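Local coordinates for urea carboxylase (Thermus thermophilus, PDB 3OEP), which is of unknown function, being a fused KipI-KipA homologue with cyclophilin-like domains that may bind ATP and have hydrolase activity, at residues A[300-305]-A[311-316]. Residues are numbered along the deposited sequence; the frame is centred on the assembly and turned at random.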
loop_
_atom_site.group_PDB
_atom_site.type_symbol
_atom_site.label_atom_id
_atom_site.label_comp_id
_atom_site.label_asym_id
_atom_site.label_seq_id
_atom_site.Cartn_x
_atom_site.Cartn_y
_atom_site.Cartn_z
ATOM N N ALA A 300 -23.026 -9.111 -14.320
ATOM C CA ALA A 300 -23.940 -8.205 -13.653
ATOM C C ALA A 300 -25.368 -8.659 -13.930
ATOM O O ALA A 300 -25.660 -9.213 -14.995
ATOM C CB ALA A 300 -23.717 -6.766 -14.122
ATOM N N LEU A 301 -26.242 -8.433 -12.952
ATOM C CA LEU A 301 -27.644 -8.840 -13.033
ATOM C C LEU A 301 -28.522 -7.625 -12.807
ATOM O O LEU A 301 -28.454 -6.995 -11.749
ATOM C CB LEU A 301 -27.981 -9.891 -11.974
ATOM C CG LEU A 301 -27.337 -11.269 -12.078
ATOM C CD1 LEU A 301 -27.823 -12.144 -10.930
ATOM C CD2 LEU A 301 -27.654 -11.911 -13.408
ATOM N N LEU A 302 -29.349 -7.294 -13.798
ATOM C CA LEU A 302 -30.227 -6.134 -13.703
ATOM C C LEU A 302 -31.551 -6.450 -14.380
ATOM O O LEU A 302 -31.572 -6.814 -15.554
ATOM C CB LEU A 302 -29.575 -4.920 -14.369
ATOM C CG LEU A 302 -30.381 -3.618 -14.346
ATOM C CD1 LEU A 302 -30.584 -3.148 -12.917
ATOM C CD2 LEU A 302 -29.694 -2.542 -15.185
ATOM N N GLU A 303 -32.643 -6.316 -13.626
ATOM C CA GLU A 303 -34.001 -6.545 -14.145
ATOM C C GLU A 303 -34.136 -7.903 -14.846
ATOM O O GLU A 303 -34.785 -8.015 -15.890
ATOM C CB GLU A 303 -34.413 -5.405 -15.084
ATOM C CG GLU A 303 -34.469 -4.037 -14.409
ATOM C CD GLU A 303 -34.910 -2.939 -15.353
ATOM O OE1 GLU A 303 -34.048 -2.377 -16.063
ATOM O OE2 GLU A 303 -36.120 -2.630 -15.379
ATOM N N GLY A 304 -33.506 -8.921 -14.267
ATOM C CA GLY A 304 -33.573 -10.284 -14.787
ATOM C C GLY A 304 -32.558 -10.641 -15.863
ATOM O O GLY A 304 -32.392 -11.825 -16.175
ATOM N N GLU A 305 -31.883 -9.636 -16.429
ATOM C CA GLU A 305 -30.938 -9.845 -17.529
ATOM C C GLU A 305 -29.512 -9.958 -17.006
ATOM O O GLU A 305 -29.142 -9.256 -16.071
ATOM C CB GLU A 305 -31.001 -8.679 -18.524
ATOM C CG GLU A 305 -32.387 -8.358 -19.073
ATOM C CD GLU A 305 -32.952 -9.432 -19.991
ATOM O OE1 GLU A 305 -34.171 -9.386 -20.252
ATOM O OE2 GLU A 305 -32.196 -10.313 -20.455
ATOM N N GLN A 311 -19.234 -3.733 -21.072
ATOM C CA GLN A 311 -20.268 -2.925 -21.700
ATOM C C GLN A 311 -20.968 -1.995 -20.727
ATOM O O GLN A 311 -20.929 -2.198 -19.502
ATOM C CB GLN A 311 -21.287 -3.822 -22.417
ATOM C CG GLN A 311 -22.127 -4.694 -21.501
ATOM C CD GLN A 311 -22.902 -5.761 -22.261
ATOM O OE1 GLN A 311 -22.354 -6.801 -22.625
ATOM N NE2 GLN A 311 -24.180 -5.507 -22.501
ATOM N N SER A 312 -21.592 -0.963 -21.295
ATOM C CA SER A 312 -22.371 -0.005 -20.528
ATOM C C SER A 312 -23.856 -0.275 -20.715
ATOM O O SER A 312 -24.275 -0.902 -21.697
ATOM C CB SER A 312 -22.034 1.435 -20.922
ATOM O OG SER A 312 -22.580 1.774 -22.180
ATOM N N PHE A 313 -24.646 0.215 -19.769
ATOM C CA PHE A 313 -26.064 -0.089 -19.726
ATOM C C PHE A 313 -26.819 1.014 -19.006
ATOM O O PHE A 313 -26.229 1.792 -18.252
ATOM C CB PHE A 313 -26.290 -1.441 -19.029
ATOM C CG PHE A 313 -25.680 -1.534 -17.654
ATOM C CD1 PHE A 313 -24.362 -1.942 -17.490
ATOM C CD2 PHE A 313 -26.429 -1.233 -16.524
ATOM C CE1 PHE A 313 -23.798 -2.035 -16.224
ATOM C CE2 PHE A 313 -25.868 -1.323 -15.251
ATOM C CZ PHE A 313 -24.551 -1.725 -15.106
ATOM N N LEU A 314 -28.125 1.076 -19.252
ATOM C CA LEU A 314 -28.996 1.996 -18.536
ATOM C C LEU A 314 -29.406 1.319 -17.231
ATOM O O LEU A 314 -29.815 0.159 -17.214
ATOM C CB LEU A 314 -30.218 2.367 -19.389
ATOM C CG LEU A 314 -31.115 3.540 -18.945
ATOM C CD1 LEU A 314 -31.944 3.176 -17.734
ATOM C CD2 LEU A 314 -30.328 4.822 -18.680
ATOM N N TRP A 315 -29.264 2.055 -16.138
ATOM C CA TRP A 315 -29.581 1.572 -14.809
ATOM C C TRP A 315 -30.665 2.502 -14.253
ATOM O O TRP A 315 -30.369 3.596 -13.776
ATOM C CB TRP A 315 -28.304 1.578 -13.977
ATOM C CG TRP A 315 -28.416 1.054 -12.576
ATOM C CD1 TRP A 315 -29.477 0.406 -12.002
ATOM C CD2 TRP A 315 -27.389 1.101 -11.579
ATOM N NE1 TRP A 315 -29.179 0.078 -10.695
ATOM C CE2 TRP A 315 -27.906 0.496 -10.412
ATOM C CE3 TRP A 315 -26.092 1.626 -11.548
ATOM C CZ2 TRP A 315 -27.162 0.384 -9.235
ATOM C CZ3 TRP A 315 -25.357 1.521 -10.370
ATOM C CH2 TRP A 315 -25.897 0.909 -9.235
ATOM N N PRO A 316 -31.941 2.084 -14.357
ATOM C CA PRO A 316 -33.027 2.999 -14.018
ATOM C C PRO A 316 -33.214 3.197 -12.526
ATOM O O PRO A 316 -32.925 2.289 -11.742
ATOM C CB PRO A 316 -34.269 2.323 -14.615
ATOM C CG PRO A 316 -33.766 1.280 -15.538
ATOM C CD PRO A 316 -32.451 0.851 -14.987
#
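L302 reaches across from strand 298-302 and divides its two methyl groups among the side chains and backbone of 311-316. With CG anti to the backbone N (chi1 -180°), the fork beyond CG sets one methyl against F313 and the other against W315. CD2 settles 3.8 Å from F313 CD2, the leucine side chain meeting the phenylalanine at a slant; the same methyl comes within 3.4 Å of L314 O, a van der Waals approach to a carbonyl oxygen. CD1, the other branch of the fork, lies 3.8 Å from W315 CD1, with the two side chains crossing nearly at right angles. The indole is tethered by the hydrogen bond from W315 NE1 to K319 O. Next along the chain, E303 meets P316 obliquely, its OE1 3.7 Å from P316 CG, a contact without a hydrogen bond. The axes of the short strands 300-302 and 311-315 approach to 9.8 Å, their N-to-C directions 33° apart, and no hydrogen bond joins them: they belong to two antiparallel sheets that pack together in the cyclophilin-like carboxyltransferase A/B region, with L302 between them. A type I' turn from L302 to E305 links strand 298-302 to strand 305-307, whose I307 also touches L302 and F313. Replacing L302, an alanine here would lack both methyls and is likely to leave F313 and W315 without the groups that pack against them. With apolar groups making the main contacts, cohesion between these segments probably rests on dispersion and the exclusion of water.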